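Local coordinates for protein endoglucanase (Fervidobacterium pennivorans DSM 9078, PDB 6KDD) that probably hydrolyses beta-glucosidic linkages, as a glycoside hydrolase of family 5 (cellulase A) built on a TIM barrel, at residues Y74-R78 / N79-R83; E82-K85 / H86-R90. One frame throughout, in Å; residues are numbered along the deposited sequence.

Contact 1 of 2, residues Y74-R78 / N79-R83; sequences YDIDR and NFLER
Asp77 caps the first turn of helix 78-93, and Ile76 meets Leu81 across the same turn. Together they form an N-cap with a hydrophobic staple, in which the residue before the cap packs on the fourth residue after it. The helix follows the second strand of the TIM barrel.

The capping bonds come from one carboxylate oxygen. Asp77 OD1 accepts from Asn79 N at 2.8 Å, a weak bond because the N-H points well off the oxygen. It also accepts from Phe80 N at 3.4 Å, weak because it is long. Asp77 CG lies trans to its own backbone N (chi1 165°), which turns the carboxylate forward to the N-H groups of the first turn. The negative group there probably also interacts favourably with the helix dipole.

The regular backbone bonds start at once. Leu81 N donates to Asp77 O at 3.1 Å, in the carbonyl plane. Glu82 N donates to Arg78 O at 3.0 Å, with the nitrogen tilted 19° from the Arg78 carbonyl plane.

The apolar contact is on the inner side. Ile76 CG2 touches Leu81 CG at 3.7 Å, and the two side chains cross at about a right angle. The same methyl comes to the edge of the Phe80 ring, close to the ring plane. Trp64 touches Ile76, Phe80 and Leu81, and His67 stacks on the Phe80 ring. Ile76 also packs on Ile126 of helix 112-129, so the staple faces the protein interior.

The charged side chains lie outside. Arg78 and Glu82 both bend at their second torsion, and Arg78 NE stays 6.9 Å from Glu82 OE2. The Arg78 guanidinium folds back over the chain, and Ile76 O meets its edge in plane, 2.8 Å from Arg78 NH1.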
# COMPACT_ATOMS: atom_id res chain seq x y z
N TYR A 74 -17.66 -2.60 17.91
CA TYR A 74 -16.91 -1.51 17.32
C TYR A 74 -17.44 -1.18 15.92
O TYR A 74 -16.68 -1.24 14.94
CB TYR A 74 -15.42 -1.87 17.29
CG TYR A 74 -14.90 -2.47 18.57
CD1 TYR A 74 -14.74 -1.69 19.71
CD2 TYR A 74 -14.57 -3.82 18.63
CE1 TYR A 74 -14.26 -2.25 20.89
CE2 TYR A 74 -14.08 -4.38 19.80
CZ TYR A 74 -13.93 -3.59 20.93
OH TYR A 74 -13.44 -4.17 22.07
N ASP A 75 -18.72 -0.80 15.87
CA ASP A 75 -19.44 -0.62 14.62
C ASP A 75 -18.77 0.51 13.86
O ASP A 75 -18.56 1.58 14.42
CB ASP A 75 -20.92 -0.28 14.82
CG ASP A 75 -21.77 -1.44 15.31
OD1 ASP A 75 -21.36 -2.63 15.16
OD2 ASP A 75 -22.84 -1.15 15.82
N ILE A 76 -18.41 0.25 12.60
CA ILE A 76 -17.95 1.32 11.73
C ILE A 76 -19.16 2.19 11.49
O ILE A 76 -20.26 1.67 11.21
CB ILE A 76 -17.40 0.76 10.40
CG1 ILE A 76 -16.13 -0.06 10.64
CG2 ILE A 76 -17.17 1.88 9.38
CD1 ILE A 76 -15.85 -1.08 9.57
N ASP A 77 -18.94 3.49 11.54
CA ASP A 77 -19.97 4.47 11.23
C ASP A 77 -20.52 4.19 9.82
O ASP A 77 -19.76 4.00 8.88
CB ASP A 77 -19.35 5.84 11.41
CG ASP A 77 -20.14 6.96 10.80
OD1 ASP A 77 -21.04 6.69 9.98
OD2 ASP A 77 -19.86 8.10 11.17
N ARG A 78 -21.86 4.22 9.68
CA ARG A 78 -22.50 3.85 8.41
C ARG A 78 -22.17 4.83 7.28
O ARG A 78 -21.95 4.38 6.17
CB ARG A 78 -24.03 3.69 8.54
CG ARG A 78 -24.50 2.41 9.20
CD ARG A 78 -24.07 1.09 8.56
NE ARG A 78 -24.38 -0.03 9.45
CZ ARG A 78 -23.57 -0.52 10.41
NH1 ARG A 78 -22.37 -0.02 10.62
NH2 ARG A 78 -23.99 -1.53 11.16
N ASN A 79 -22.17 6.14 7.53
CA ASN A 79 -21.83 7.11 6.50
C ASN A 79 -20.38 6.96 6.02
O ASN A 79 -20.09 7.29 4.86
CB ASN A 79 -21.96 8.55 7.00
CG ASN A 79 -23.31 8.80 7.65
OD1 ASN A 79 -24.34 8.37 7.13
ND2 ASN A 79 -23.31 9.45 8.80
N PHE A 80 -19.46 6.57 6.92
CA PHE A 80 -18.09 6.31 6.51
C PHE A 80 -18.08 5.12 5.57
O PHE A 80 -17.41 5.15 4.54
CB PHE A 80 -17.11 6.11 7.69
CG PHE A 80 -15.67 6.20 7.25
CD1 PHE A 80 -15.15 7.40 6.77
CD2 PHE A 80 -14.88 5.06 7.18
CE1 PHE A 80 -13.85 7.47 6.28
CE2 PHE A 80 -13.58 5.13 6.69
CZ PHE A 80 -13.07 6.34 6.24
N LEU A 81 -18.78 4.03 5.94
CA LEU A 81 -18.80 2.87 5.06
C LEU A 81 -19.33 3.24 3.68
O LEU A 81 -18.85 2.68 2.69
CB LEU A 81 -19.65 1.73 5.64
CG LEU A 81 -18.84 0.63 6.30
CD1 LEU A 81 -19.73 -0.30 7.12
CD2 LEU A 81 -17.99 -0.13 5.29
N GLU A 82 -20.36 4.10 3.62
CA GLU A 82 -20.96 4.50 2.34
C GLU A 82 -19.99 5.34 1.51
O GLU A 82 -19.96 5.23 0.28
CB GLU A 82 -22.22 5.35 2.50
CG GLU A 82 -23.22 4.75 3.45
CD GLU A 82 -24.13 3.65 2.93
OE1 GLU A 82 -23.76 2.99 1.93
OE2 GLU A 82 -25.23 3.48 3.54
N ARG A 83 -19.23 6.20 2.17
CA ARG A 83 -18.16 6.91 1.48
C ARG A 83 -17.12 5.94 0.89
O ARG A 83 -16.72 6.13 -0.26
CB ARG A 83 -17.49 7.96 2.38
CG ARG A 83 -16.29 8.61 1.71
CD ARG A 83 -16.73 9.45 0.54
NE ARG A 83 -15.57 10.12 -0.03
CZ ARG A 83 -15.41 10.46 -1.32
NH1 ARG A 83 -16.36 10.20 -2.21
NH2 ARG A 83 -14.27 10.99 -1.71

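Contact 2 of 2, residues E82-K85 / H86-R90; sequences ERVK and HVVDR. With NI (nickel (II) ion), chain C.
Arg83 and Val87 form the tightly packed side of this part of helix 78-93. Val87 CG2 sits over the centre of one face of the Arg83 guanidinium, 3.7 Å from Arg83 CZ. Arg83 NH1 also approaches His86 CD2 at 3.7 Å, with the two planes 27° apart. Glu35 and Ile42 O bind the nitrogens Arg83 NE and NH2, which holds the guanidinium in place. On the buried side Val84 CG1 meets Val88 CG2 at 4.1 Å. The backbone bond of the same pair, from Val88 N to Val84 O, is 2.9 Å long and nearly straight.

The other side is polar and partly open to solvent. Lys85 runs extended to CE and then turns at its last torsion (chi4 12°). This brings Lys85 NZ to the syn lone pair of Asp89 OD2, a salt bridge of 2.8 Å. Tyr133 OH hydrogen-bonds to both Lys85 NZ and Asp89 OD1. Replacing Asp89 with an alanine here is likely to leave Lys85 without its charge mate and Tyr133 OH with one partner fewer.

His86 ND1 binds a nickel ion at 2.1 Å, and a water lies 2.5 Å from the ion. His86 NE2 hydrogen-bonds to Asp44, which fixes the ring's rotation. The arrangement is an amphipathic helix of a beta-alpha-beta unit in a TIM barrel.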
# COMPACT_ATOMS: atom_id res chain seq x y z
N GLU A 82 -20.36 4.10 3.62
CA GLU A 82 -20.96 4.50 2.34
C GLU A 82 -19.99 5.34 1.51
O GLU A 82 -19.96 5.23 0.28
CB GLU A 82 -22.22 5.35 2.50
CG GLU A 82 -23.22 4.75 3.45
CD GLU A 82 -24.13 3.65 2.93
OE1 GLU A 82 -23.76 2.99 1.93
OE2 GLU A 82 -25.23 3.48 3.54
N ARG A 83 -19.23 6.20 2.17
CA ARG A 83 -18.16 6.91 1.48
C ARG A 83 -17.12 5.94 0.89
O ARG A 83 -16.72 6.13 -0.26
CB ARG A 83 -17.49 7.96 2.38
CG ARG A 83 -16.29 8.61 1.71
CD ARG A 83 -16.73 9.45 0.54
NE ARG A 83 -15.57 10.12 -0.03
CZ ARG A 83 -15.41 10.46 -1.32
NH1 ARG A 83 -16.36 10.20 -2.21
NH2 ARG A 83 -14.27 10.99 -1.71
N VAL A 84 -16.63 4.97 1.66
CA VAL A 84 -15.65 4.05 1.11
C VAL A 84 -16.33 3.26 -0.03
O VAL A 84 -15.73 3.05 -1.06
CB VAL A 84 -15.04 3.12 2.19
CG1 VAL A 84 -14.21 2.00 1.61
CG2 VAL A 84 -14.30 3.90 3.29
N LYS A 85 -17.60 2.85 0.15
CA LYS A 85 -18.28 2.14 -0.94
C LYS A 85 -18.29 2.95 -2.23
O LYS A 85 -18.06 2.41 -3.34
CB LYS A 85 -19.70 1.73 -0.54
CG LYS A 85 -20.49 0.97 -1.61
CD LYS A 85 -21.85 0.57 -1.10
CE LYS A 85 -22.88 0.08 -2.10
NZ LYS A 85 -22.35 -0.20 -3.45
N HIS A 86 -18.60 4.26 -2.13
CA HIS A 86 -18.61 5.14 -3.30
C HIS A 86 -17.28 5.14 -4.05
O HIS A 86 -17.22 5.08 -5.29
CB HIS A 86 -19.13 6.56 -2.94
CG HIS A 86 -19.16 7.48 -4.10
ND1 HIS A 86 -20.29 7.69 -4.87
CD2 HIS A 86 -18.18 8.19 -4.69
CE1 HIS A 86 -20.04 8.56 -5.82
NE2 HIS A 86 -18.74 8.86 -5.76
N VAL A 87 -16.18 5.31 -3.28
CA VAL A 87 -14.84 5.36 -3.84
C VAL A 87 -14.51 4.03 -4.52
O VAL A 87 -14.02 4.02 -5.67
CB VAL A 87 -13.81 5.69 -2.74
CG1 VAL A 87 -12.37 5.56 -3.23
CG2 VAL A 87 -14.09 7.09 -2.15
N VAL A 88 -14.69 2.93 -3.79
CA VAL A 88 -14.44 1.61 -4.35
C VAL A 88 -15.23 1.43 -5.65
O VAL A 88 -14.69 0.96 -6.65
CB VAL A 88 -14.78 0.52 -3.31
CG1 VAL A 88 -14.93 -0.83 -3.98
CG2 VAL A 88 -13.74 0.47 -2.21
N ASP A 89 -16.52 1.80 -5.62
CA ASP A 89 -17.44 1.63 -6.75
C ASP A 89 -16.95 2.39 -7.96
O ASP A 89 -16.90 1.83 -9.06
CB ASP A 89 -18.89 2.06 -6.45
CG ASP A 89 -19.64 1.08 -5.56
OD1 ASP A 89 -19.06 0.06 -5.18
OD2 ASP A 89 -20.75 1.40 -5.15
N ARG A 90 -16.55 3.67 -7.76
CA ARG A 90 -16.04 4.45 -8.88
C ARG A 90 -14.79 3.82 -9.50
O ARG A 90 -14.62 3.86 -10.73
CB ARG A 90 -15.80 5.92 -8.50
CG ARG A 90 -17.06 6.69 -8.17
CD ARG A 90 -17.82 7.07 -9.44
NE ARG A 90 -18.94 8.01 -9.31
CZ ARG A 90 -20.16 7.84 -9.83
NH1 ARG A 90 -20.47 6.74 -10.51
NH2 ARG A 90 -21.09 8.76 -9.63
NI NI C . -22.20 6.72 -4.68
O HOH W 1 -23.67 8.73 -5.25

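Both contacts belong to helix 78-93, and they share Glu82 and Arg83. Contact 1 lies at its start, where the loop after strand 57-60 turns into the helix. Contact 2 lies further along, and its centre is nearer the centre of the chain. Each is partly buried, with apolar side chains inward and charged ones outward. Trp64 and Ile62 lie against the apolar side of both. The chemistry differs with position. Contact 1 has to satisfy the N-H groups of a helix end. In contact 2 the backbone N-H groups of residues 86-89 all bond to carbonyls four residues back. Its polar side chains pair with each other, with neighbouring loops and with a nickel ion.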